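Long-range contact in cytochrome c, putative (Shewanella oneidensis, PDB 1SP3), which carries eight c-type hemes and probably acts as a respiratory oxidoreductase that reduces tetrathionate: residues Y298-L312 with K335-T347. Numbering follows the deposited sequence.
Sequences YMAGDKMDSNVVTKL and KQIYDKKLNIFIT
Phe345 turns its edge to one face of Tyr298, and the two planes stand at 78° in a T-shaped pair whose centroids are 5.2 Å apart. The opposite face of Tyr298 carries Asp302 CG, whose carboxylate is salt-bridged through OD2 to Arg50, and water 1 lies in plane at the ring's edge. Phe345 in turn has Met304 CE over one face and Thr310 CB in plane at its edge. The same methyl sits over a face of Tyr338, 3.9 Å from that ring's centroid, a CH-pi contact shared between two aromatic rings. Met304 gets there through a folded chain: chi1 and chi2 carry SD above the Phe345 face, 4.7 Å from the centroid, as a Met-aromatic contact, and chi3 (77°) then swings CE between the two rings. At the far end of Tyr338, Ser306 OG donates to Tyr338 OH at 2.8 Å. A phenylalanine in place of Tyr338 would probably leave the Ser306 hydroxyl without its acceptor on this ring. Beside the rings, Met304 N donates to Asn343 O at 2.6 Å, and the same oxygen takes a CA-H...O contact from Lys303 CA. Phe345 N reaches Tyr298 OH at 2.9 Å with an N-H...O angle of 158°, while that hydroxyl gives its own proton to Asp302 O at 2.6 Å, in the carbonyl plane on a lone pair. Water 1 also donates to Tyr298 OH and accepts from Gly301 N. The loop after strand 295-297 is thereby joined to the hairpin of strands 325-339 and 344-345, with strand 387-397 touching Met304, Tyr338 and Phe345. One donated and two accepted bonds therefore hold the buried Tyr298 hydroxyl between Asp302 O of one segment and Phe345 N of the other, while Phe345 and Asp302 CG on its two faces limit the ring's rotation.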
# COMPACT_ATOMS: atom_id res chain seq x y z
N TYR A 298 -12.84 7.30 0.30
CA TYR A 298 -12.98 8.70 0.00
C TYR A 298 -12.43 8.95 -1.41
O TYR A 298 -11.31 8.53 -1.73
CB TYR A 298 -12.21 9.56 1.04
CG TYR A 298 -12.36 11.05 0.67
CD1 TYR A 298 -13.47 11.80 1.13
CD2 TYR A 298 -11.46 11.67 -0.19
CE1 TYR A 298 -13.65 13.16 0.76
CE2 TYR A 298 -11.62 13.08 -0.55
CZ TYR A 298 -12.74 13.79 -0.07
OH TYR A 298 -12.95 15.13 -0.41
N MET A 299 -13.21 9.58 -2.27
CA MET A 299 -12.71 9.84 -3.60
C MET A 299 -12.65 11.35 -3.87
O MET A 299 -13.32 12.13 -3.16
CB MET A 299 -13.57 9.22 -4.68
CG MET A 299 -13.86 7.77 -4.44
SD MET A 299 -12.39 6.93 -4.96
CE MET A 299 -12.30 7.25 -6.66
N ALA A 300 -11.83 11.73 -4.86
CA ALA A 300 -11.59 13.14 -5.09
C ALA A 300 -12.89 13.83 -5.37
O ALA A 300 -13.70 13.33 -6.07
CB ALA A 300 -10.62 13.34 -6.24
N GLY A 301 -13.09 14.97 -4.74
CA GLY A 301 -14.34 15.69 -4.86
C GLY A 301 -15.43 15.35 -3.87
O GLY A 301 -16.40 16.08 -3.88
N ASP A 302 -15.34 14.27 -3.07
CA ASP A 302 -16.39 13.88 -2.14
C ASP A 302 -16.50 14.99 -1.09
O ASP A 302 -15.49 15.50 -0.66
CB ASP A 302 -15.98 12.63 -1.37
CG ASP A 302 -16.13 11.35 -2.17
OD1 ASP A 302 -16.43 11.40 -3.37
OD2 ASP A 302 -16.01 10.24 -1.63
N LYS A 303 -17.71 15.35 -0.65
CA LYS A 303 -17.79 16.25 0.49
C LYS A 303 -17.32 15.58 1.79
O LYS A 303 -17.42 14.36 1.96
CB LYS A 303 -19.23 16.80 0.66
CG LYS A 303 -19.56 17.82 -0.48
CD LYS A 303 -19.66 19.27 -0.01
CE LYS A 303 -20.82 19.45 1.02
NZ LYS A 303 -20.96 20.86 1.62
N MET A 304 -16.86 16.37 2.74
CA MET A 304 -16.49 15.75 4.00
C MET A 304 -16.90 16.73 5.09
O MET A 304 -17.31 17.86 4.77
CB MET A 304 -14.99 15.37 4.02
CG MET A 304 -14.04 16.30 3.34
SD MET A 304 -13.90 17.97 4.16
CE MET A 304 -12.89 17.79 5.57
N ASP A 305 -16.72 16.32 6.33
CA ASP A 305 -17.05 17.13 7.48
C ASP A 305 -15.84 17.23 8.42
O ASP A 305 -15.39 16.23 9.02
CB ASP A 305 -18.23 16.52 8.22
CG ASP A 305 -18.50 17.19 9.56
OD1 ASP A 305 -17.98 18.30 9.89
OD2 ASP A 305 -19.22 16.63 10.39
N SER A 306 -15.31 18.45 8.53
CA SER A 306 -14.14 18.65 9.36
C SER A 306 -14.35 18.62 10.85
O SER A 306 -13.37 18.68 11.55
CB SER A 306 -13.42 19.96 9.07
OG SER A 306 -14.30 21.05 9.08
N ASN A 307 -15.58 18.57 11.37
CA ASN A 307 -15.66 18.42 12.83
C ASN A 307 -15.50 16.92 13.26
O ASN A 307 -15.42 16.59 14.43
CB ASN A 307 -16.87 19.15 13.44
CG ASN A 307 -16.83 19.19 15.03
OD1 ASN A 307 -17.53 18.39 15.68
ND2 ASN A 307 -15.96 20.09 15.64
N VAL A 308 -15.38 16.03 12.28
CA VAL A 308 -15.36 14.58 12.50
C VAL A 308 -14.10 13.97 11.81
O VAL A 308 -13.47 14.63 10.94
CB VAL A 308 -16.77 14.08 12.05
CG1 VAL A 308 -16.84 12.95 11.07
CG2 VAL A 308 -17.69 13.89 13.27
N VAL A 309 -13.68 12.79 12.21
CA VAL A 309 -12.55 12.10 11.55
C VAL A 309 -13.08 11.55 10.26
O VAL A 309 -14.08 10.85 10.26
CB VAL A 309 -11.95 10.97 12.42
CG1 VAL A 309 -10.88 10.21 11.58
CG2 VAL A 309 -11.33 11.58 13.68
N THR A 310 -12.44 11.88 9.13
CA THR A 310 -12.84 11.25 7.87
C THR A 310 -12.08 9.93 7.59
O THR A 310 -10.81 9.90 7.57
CB THR A 310 -12.66 12.23 6.70
OG1 THR A 310 -13.41 13.44 6.92
CG2 THR A 310 -13.33 11.64 5.44
N LYS A 311 -12.84 8.86 7.28
CA LYS A 311 -12.21 7.57 6.99
C LYS A 311 -11.96 7.64 5.50
O LYS A 311 -12.88 7.67 4.69
CB LYS A 311 -13.13 6.39 7.30
CG LYS A 311 -13.50 6.31 8.82
CD LYS A 311 -14.83 5.51 8.94
CE LYS A 311 -15.05 4.97 10.34
NZ LYS A 311 -15.75 6.04 11.15
N LEU A 312 -10.70 7.67 5.17
CA LEU A 312 -10.27 7.73 3.79
C LEU A 312 -10.42 6.36 3.11
O LEU A 312 -10.68 6.31 1.89
CB LEU A 312 -8.82 8.21 3.71
CG LEU A 312 -8.55 9.66 4.17
CD1 LEU A 312 -6.99 9.96 3.85
CD2 LEU A 312 -9.48 10.75 3.39
N LYS A 335 -3.84 14.57 10.00
CA LYS A 335 -4.59 15.76 9.55
C LYS A 335 -4.03 16.23 8.26
O LYS A 335 -2.81 16.25 8.06
CB LYS A 335 -4.47 16.92 10.52
CG LYS A 335 -5.10 16.67 11.92
CD LYS A 335 -5.68 17.91 12.52
CE LYS A 335 -4.83 18.44 13.58
NZ LYS A 335 -5.04 19.94 13.71
N GLN A 336 -4.91 16.67 7.38
CA GLN A 336 -4.47 17.10 6.05
C GLN A 336 -5.38 18.16 5.46
O GLN A 336 -6.46 18.47 5.97
CB GLN A 336 -4.35 15.88 5.15
CG GLN A 336 -5.70 15.37 4.62
CD GLN A 336 -5.52 13.98 3.99
OE1 GLN A 336 -5.29 12.95 4.66
NE2 GLN A 336 -5.65 13.96 2.71
N ILE A 337 -4.93 18.74 4.38
CA ILE A 337 -5.49 19.99 3.90
C ILE A 337 -6.78 19.81 3.11
O ILE A 337 -6.92 18.92 2.30
CB ILE A 337 -4.41 20.73 3.04
CG1 ILE A 337 -4.92 22.15 2.62
CG2 ILE A 337 -3.96 19.87 1.80
CD1 ILE A 337 -3.84 23.05 1.87
N TYR A 338 -7.75 20.68 3.42
CA TYR A 338 -9.04 20.68 2.80
C TYR A 338 -9.49 22.12 2.42
O TYR A 338 -9.08 23.10 3.00
CB TYR A 338 -10.11 19.90 3.66
CG TYR A 338 -10.80 20.70 4.74
CD1 TYR A 338 -12.03 21.33 4.51
CD2 TYR A 338 -10.22 20.81 6.00
CE1 TYR A 338 -12.68 22.10 5.57
CE2 TYR A 338 -10.83 21.54 7.03
CZ TYR A 338 -12.03 22.18 6.81
OH TYR A 338 -12.59 22.87 7.88
N ASP A 339 -10.31 22.20 1.40
CA ASP A 339 -10.89 23.47 0.95
C ASP A 339 -12.01 23.91 1.91
O ASP A 339 -13.06 23.26 2.00
CB ASP A 339 -11.48 23.25 -0.43
CG ASP A 339 -11.89 24.54 -1.09
OD1 ASP A 339 -12.83 25.24 -0.56
OD2 ASP A 339 -11.35 24.88 -2.16
N LYS A 340 -11.79 25.02 2.60
CA LYS A 340 -12.64 25.44 3.73
C LYS A 340 -14.02 25.85 3.24
O LYS A 340 -14.97 25.82 4.01
CB LYS A 340 -12.01 26.63 4.49
CG LYS A 340 -12.86 27.10 5.62
CD LYS A 340 -12.15 26.92 6.95
CE LYS A 340 -12.53 27.98 8.05
NZ LYS A 340 -12.89 29.38 7.57
N LYS A 341 -14.10 26.23 1.97
CA LYS A 341 -15.38 26.56 1.37
C LYS A 341 -16.13 25.43 0.68
O LYS A 341 -17.33 25.31 0.83
CB LYS A 341 -15.26 27.76 0.41
CG LYS A 341 -15.17 29.13 1.17
CD LYS A 341 -16.45 29.47 1.98
CE LYS A 341 -16.98 30.93 1.68
NZ LYS A 341 -15.91 31.91 1.18
N LEU A 342 -15.43 24.61 -0.10
CA LEU A 342 -16.13 23.49 -0.67
C LEU A 342 -15.98 22.48 0.47
O LEU A 342 -15.09 22.59 1.34
CB LEU A 342 -15.43 23.04 -1.98
CG LEU A 342 -15.13 24.19 -2.96
CD1 LEU A 342 -13.86 23.85 -3.77
CD2 LEU A 342 -16.37 24.44 -3.91
N ASN A 343 -16.78 21.50 0.66
CA ASN A 343 -16.11 20.87 1.91
C ASN A 343 -15.35 19.60 1.49
O ASN A 343 -15.85 18.55 1.71
CB ASN A 343 -17.10 20.69 3.10
CG ASN A 343 -17.13 21.90 4.05
OD1 ASN A 343 -16.18 22.20 4.78
ND2 ASN A 343 -18.24 22.60 4.05
N ILE A 344 -14.24 19.74 0.77
CA ILE A 344 -13.50 18.62 0.16
C ILE A 344 -12.02 18.62 0.44
O ILE A 344 -11.39 19.71 0.56
CB ILE A 344 -13.64 18.57 -1.40
CG1 ILE A 344 -12.84 19.72 -2.06
CG2 ILE A 344 -15.09 18.61 -1.81
CD1 ILE A 344 -12.90 19.69 -3.56
N PHE A 345 -11.42 17.42 0.48
CA PHE A 345 -9.96 17.37 0.61
C PHE A 345 -9.28 17.82 -0.67
O PHE A 345 -9.77 17.51 -1.78
CB PHE A 345 -9.51 15.93 1.00
CG PHE A 345 -9.75 15.63 2.46
CD1 PHE A 345 -10.62 14.60 2.84
CD2 PHE A 345 -9.10 16.37 3.44
CE1 PHE A 345 -10.85 14.34 4.16
CE2 PHE A 345 -9.30 16.08 4.81
CZ PHE A 345 -10.19 15.08 5.14
N ILE A 346 -8.18 18.53 -0.50
CA ILE A 346 -7.39 19.07 -1.58
C ILE A 346 -6.24 18.18 -1.88
O ILE A 346 -5.72 17.59 -0.95
CB ILE A 346 -6.83 20.39 -1.12
CG1 ILE A 346 -7.99 21.38 -0.98
CG2 ILE A 346 -5.61 20.84 -2.05
CD1 ILE A 346 -7.54 22.75 -0.36
N THR A 347 -5.83 18.12 -3.15
CA THR A 347 -4.72 17.35 -3.59
C THR A 347 -3.67 18.37 -3.91
O THR A 347 -3.74 18.96 -4.98
CB THR A 347 -5.07 16.56 -4.88
OG1 THR A 347 -5.62 17.47 -5.84
CG2 THR A 347 -6.21 15.54 -4.65
O HOH W 1 -11.36 15.85 -2.57
O HOH W 2 -16.09 20.30 6.96